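Local coordinates for protein sulfate adenylyltransferase (Allochromatium vinosum, PDB 4DNX) that catalyses the transfer of an adenylyl group from ATP to sulfate, giving adenosine 5'-phosphosulfate and diphosphate, at residues E210-A215 with H291-R296; D331-S336 with G340-M345. All coordinates share one frame; numbering follows the deposited sequence.

Overall arrangement
A helix-on-sheet contact and a beta hairpin lie side by side in the ATP-sulfurylase domain, both touching helix 206-219. In contact 1, 210-215 lies against 291-296 of the parallel Rossmann-like sheet; in contact 2, 331-336 and 340-345 form a small antiparallel hairpin. Their centres are about 12 Å apart. Helix 206-219 is the shared element, since the hairpin residues Thr333, Val342 and Met344 also rest on it, and Met214 SD lies 3.7 Å from Met344 CE. A salt bridge makes the second link, Arg296 NH2 standing 3.2 Å from Asp331 OD1. Arg296 belongs to a Gly-Arg-Asp sequence that in related ATP sulfurylases helps line the nucleotide site, so this bridge probably lies near that pocket.

Contact 1: E210-A215 with H291-R296; sequences ELCKMA and HFIIGR
Leu211 O accepts the helical bond from Ala215 N at 3.0 Å, and this single turn presents both side chains to the same strand. Their common partner is Ile293, which stands out from the sheet with its two branches shared between them. The longer branch does most of the work. CG1 sits anti to the carbonyl carbon (chi1 -69°) and the chain runs on extended, which carries CD1 to the helix surface, 3.7 Å from Ala215 CB. The same methyl comes within 4.1 Å of Cys212 CA, while the thiol of Cys212 is a looser neighbour alongside. The short branch serves the other end of the turn: Ile293 CG2 meets the CD2 methyl of Leu211 at 4.0 Å, the two side chains sliding past each other in opposite directions. With an alanine in place of Ile293, both branches go, and the methyls of Leu211 and Ala215 would probably be left without their partner, opening a gap between helix and strand.

Residues of the flanking strands 195-200 and 326-329 also pack beneath the helix: Val196 and Phe328 against Ala215, and Phe198 against Cys212. Strand 291-294 runs between those two strands, and its axis lies 10.0 Å from that of 210-215, at 137° in chain direction. This is the helix-over-parallel-sheet layer of the Rossmann-like fold, with helix 206-219 following strand 195-200 in the chain.

Everything that touches across the contact is buried and apolar. Ile293 is tied through its backbone to Ala197 in the sheet, and the bond within the turn serves the helix; across these two segments the join rests on van der Waals packing of buried apolar groups, probably aided by exclusion of water.

Contact 2: D331-S336 with G340-M345; sequences DNTAYS and GRVVMM
Backbone bonds define the pairing of 331-336 with 340-345. Ala334 and Val343 form an antiparallel hydrogen-bonded pair: Val343 N reaches Ala334 O at 2.9 Å, a nearly straight bond of 169°, and Ala334 N returns the favour to Val343 O. Met345 N extends the pattern to Asn332 O, approaching in the carbonyl plane. At the turn end Ser336 N bonds to Arg341 O, while Ser336 O is gripped by Gly340 N at 2.8 Å and only weakly by Arg341 N. Two residues thus face one, and Gly340 takes the positive phi of 67° that favours glycine.

Apolar contacts clothe both sides. Beside Ala334, Met345 lies across the neighbouring strand with its CG 3.7 Å from Ala334 CB; a bend at the end of its chain then brings the terminal CE to within 3.5 Å of Asn332 CB. On the side of Tyr335 and Val342, Thr333 CB packs against Val342 CG1 at 3.8 Å, and Val342 CG2 lies 4.2 Å from Tyr335 CD1.

The Tyr335 ring packs on backbone at the start of the second strand. Tyr335 holds CG opposite its own amide nitrogen (chi1 179°), which lays the ring along the partner strand and obliquely past the Gly340-Arg341 peptide, until OH lies 3.3 Å from Gly340 CA.

Two polar side chains are satisfied locally. Asp331 OD1 takes Asn332 N at 2.6 Å and is also salt-bridged to Arg296, and Ser336 OG is hydrogen-bonded to His351 and to Leu339 N within the turn. Strand 356-357 continues the sheet on the far side of strand 333-336. The whole is a tight beta hairpin closed by a G1 beta bulge.

Contact 1: E210-A215 with H291-R296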
# COMPACT_ATOMS: atom_id res chain seq x y z
N GLU A 210 8.65 22.45 10.91
CA GLU A 210 8.85 23.79 10.38
C GLU A 210 9.85 23.82 9.23
O GLU A 210 9.74 24.64 8.34
CB GLU A 210 9.25 24.75 11.52
CG GLU A 210 8.15 24.91 12.62
CD GLU A 210 6.85 25.51 12.10
OE1 GLU A 210 5.81 25.25 12.75
OE2 GLU A 210 6.86 26.25 11.07
N LEU A 211 10.83 22.90 9.23
CA LEU A 211 11.76 22.82 8.12
C LEU A 211 11.03 22.45 6.85
O LEU A 211 11.28 23.06 5.81
CB LEU A 211 12.81 21.75 8.38
CG LEU A 211 13.91 21.66 7.35
CD1 LEU A 211 14.66 23.00 7.29
CD2 LEU A 211 14.83 20.54 7.80
N CYS A 212 10.10 21.48 6.94
CA CYS A 212 9.26 21.11 5.78
C CYS A 212 8.45 22.31 5.30
O CYS A 212 8.40 22.58 4.09
CB CYS A 212 8.33 19.95 6.11
SG CYS A 212 9.21 18.39 6.24
N LYS A 213 7.87 23.06 6.24
CA LYS A 213 7.06 24.25 5.89
C LYS A 213 7.87 25.36 5.26
O LYS A 213 7.41 25.98 4.27
CB LYS A 213 6.28 24.74 7.13
CG LYS A 213 5.20 23.75 7.51
CD LYS A 213 4.49 24.16 8.81
CE LYS A 213 3.29 23.32 9.09
NZ LYS A 213 2.78 23.77 10.47
N MET A 214 9.07 25.62 5.81
CA MET A 214 10.04 26.59 5.19
C MET A 214 10.39 26.22 3.76
O MET A 214 10.40 27.08 2.87
CB MET A 214 11.35 26.65 6.01
CG MET A 214 11.21 27.44 7.26
SD MET A 214 12.83 27.37 8.11
CE MET A 214 12.39 26.51 9.61
N ALA A 215 10.67 24.93 3.55
CA ALA A 215 11.01 24.45 2.20
C ALA A 215 9.80 24.65 1.26
O ALA A 215 9.96 25.19 0.14
CB ALA A 215 11.47 23.00 2.21
N HIS A 291 11.57 18.72 -5.45
CA HIS A 291 12.54 19.31 -4.52
C HIS A 291 12.85 18.29 -3.43
O HIS A 291 11.97 17.54 -3.02
CB HIS A 291 11.94 20.59 -3.92
CG HIS A 291 11.77 21.67 -4.93
ND1 HIS A 291 10.68 21.74 -5.78
CD2 HIS A 291 12.56 22.71 -5.27
CE1 HIS A 291 10.81 22.77 -6.59
NE2 HIS A 291 11.94 23.38 -6.30
N PHE A 292 14.07 18.29 -2.93
CA PHE A 292 14.49 17.36 -1.91
C PHE A 292 15.29 18.11 -0.86
O PHE A 292 16.21 18.86 -1.21
CB PHE A 292 15.39 16.26 -2.53
CG PHE A 292 15.97 15.30 -1.52
CD1 PHE A 292 15.19 14.74 -0.52
CD2 PHE A 292 17.31 14.92 -1.62
CE1 PHE A 292 15.73 13.83 0.43
CE2 PHE A 292 17.86 14.03 -0.71
CZ PHE A 292 17.08 13.48 0.31
N ILE A 293 14.92 17.95 0.41
CA ILE A 293 15.59 18.69 1.50
C ILE A 293 16.86 17.92 1.92
O ILE A 293 16.79 16.72 2.29
CB ILE A 293 14.68 18.78 2.73
CG1 ILE A 293 13.48 19.68 2.44
CG2 ILE A 293 15.44 19.33 3.99
CD1 ILE A 293 12.42 19.68 3.55
N ILE A 294 17.98 18.63 1.92
CA ILE A 294 19.28 18.09 2.39
C ILE A 294 19.82 19.10 3.40
O ILE A 294 20.09 20.24 3.05
CB ILE A 294 20.28 17.94 1.21
CG1 ILE A 294 19.71 16.96 0.18
CG2 ILE A 294 21.76 17.54 1.71
CD1 ILE A 294 20.67 16.53 -0.91
N GLY A 295 19.95 18.67 4.64
CA GLY A 295 20.53 19.48 5.72
C GLY A 295 22.00 19.19 6.01
O GLY A 295 22.71 18.63 5.17
N ARG A 296 22.45 19.53 7.21
CA ARG A 296 23.83 19.30 7.65
C ARG A 296 24.09 17.82 7.87
O ARG A 296 23.23 17.12 8.44
CB ARG A 296 24.04 20.07 8.95
CG ARG A 296 25.42 20.03 9.53
CD ARG A 296 25.45 20.82 10.84
NE ARG A 296 25.35 22.25 10.61
CZ ARG A 296 26.39 23.09 10.58
NH1 ARG A 296 27.62 22.64 10.77
NH2 ARG A 296 26.19 24.37 10.35

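Contact 2: D331-S336 with G340-M345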
# COMPACT_ATOMS: atom_id res chain seq x y z
N ASP A 331 19.70 23.87 7.10
CA ASP A 331 20.75 24.05 8.12
C ASP A 331 20.04 24.02 9.48
O ASP A 331 18.80 23.88 9.54
CB ASP A 331 21.47 25.38 7.87
CG ASP A 331 22.85 25.45 8.52
OD1 ASP A 331 23.13 24.67 9.45
OD2 ASP A 331 23.64 26.33 8.12
N ASN A 332 20.82 24.13 10.55
CA ASN A 332 20.30 24.07 11.93
C ASN A 332 19.20 25.11 12.15
O ASN A 332 19.28 26.24 11.66
CB ASN A 332 21.42 24.36 12.94
CG ASN A 332 22.53 23.29 12.94
OD1 ASN A 332 22.27 22.09 12.79
ND2 ASN A 332 23.76 23.74 13.15
N THR A 333 18.18 24.70 12.90
CA THR A 333 17.07 25.61 13.28
C THR A 333 17.11 25.93 14.76
O THR A 333 17.80 25.28 15.56
CB THR A 333 15.68 24.98 13.02
OG1 THR A 333 15.52 23.80 13.84
CG2 THR A 333 15.44 24.61 11.57
N ALA A 334 16.37 26.97 15.15
CA ALA A 334 16.20 27.36 16.54
C ALA A 334 14.88 28.12 16.59
O ALA A 334 14.35 28.50 15.55
CB ALA A 334 17.33 28.27 17.01
N TYR A 335 14.34 28.31 17.79
CA TYR A 335 13.15 29.09 17.96
C TYR A 335 13.63 30.52 18.17
O TYR A 335 14.43 30.79 19.06
CB TYR A 335 12.37 28.66 19.22
CG TYR A 335 11.11 29.47 19.47
CD1 TYR A 335 9.92 29.16 18.80
CD2 TYR A 335 11.11 30.53 20.38
CE1 TYR A 335 8.75 29.90 19.03
CE2 TYR A 335 9.95 31.28 20.60
CZ TYR A 335 8.78 30.94 19.91
OH TYR A 335 7.64 31.68 20.17
N SER A 336 13.13 31.42 17.32
CA SER A 336 13.41 32.85 17.47
C SER A 336 12.41 33.49 18.43
O SER A 336 11.20 33.47 18.16
CB SER A 336 13.26 33.58 16.13
OG SER A 336 13.32 34.99 16.36
N GLY A 340 8.89 34.69 17.09
CA GLY A 340 7.88 33.75 17.59
C GLY A 340 7.66 32.53 16.73
O GLY A 340 6.54 32.03 16.60
N ARG A 341 8.74 32.00 16.16
CA ARG A 341 8.65 30.82 15.37
C ARG A 341 10.03 30.24 15.16
O ARG A 341 11.04 30.89 15.43
CB ARG A 341 8.01 31.11 14.00
CG ARG A 341 8.75 32.13 13.17
CD ARG A 341 7.97 32.25 11.86
NE ARG A 341 8.86 32.39 10.72
CZ ARG A 341 9.29 33.56 10.26
NH1 ARG A 341 8.91 34.69 10.84
NH2 ARG A 341 10.10 33.60 9.21
N VAL A 342 10.01 29.01 14.67
CA VAL A 342 11.21 28.27 14.35
C VAL A 342 11.78 28.79 13.03
O VAL A 342 11.04 28.98 12.05
CB VAL A 342 10.91 26.79 14.32
CG1 VAL A 342 12.13 26.01 13.86
CG2 VAL A 342 10.48 26.33 15.73
N VAL A 343 13.08 29.08 13.01
CA VAL A 343 13.75 29.55 11.80
C VAL A 343 15.07 28.78 11.61
O VAL A 343 15.59 28.18 12.57
CB VAL A 343 14.04 31.07 11.85
CG1 VAL A 343 12.74 31.87 11.85
CG2 VAL A 343 14.91 31.47 13.07
N MET A 344 15.60 28.82 10.39
CA MET A 344 17.00 28.47 10.18
C MET A 344 17.86 29.65 10.65
O MET A 344 17.73 30.79 10.18
CB MET A 344 17.27 28.15 8.70
CG MET A 344 17.06 26.68 8.40
SD MET A 344 17.19 26.32 6.64
CE MET A 344 15.83 27.25 5.93
N MET A 345 18.75 29.37 11.58
CA MET A 345 19.57 30.42 12.20
C MET A 345 20.34 31.26 11.16
O MET A 345 20.42 32.49 11.27
CB MET A 345 20.51 29.79 13.22
CG MET A 345 19.78 28.98 14.31
SD MET A 345 20.85 28.61 15.71
CE MET A 345 21.56 27.08 15.14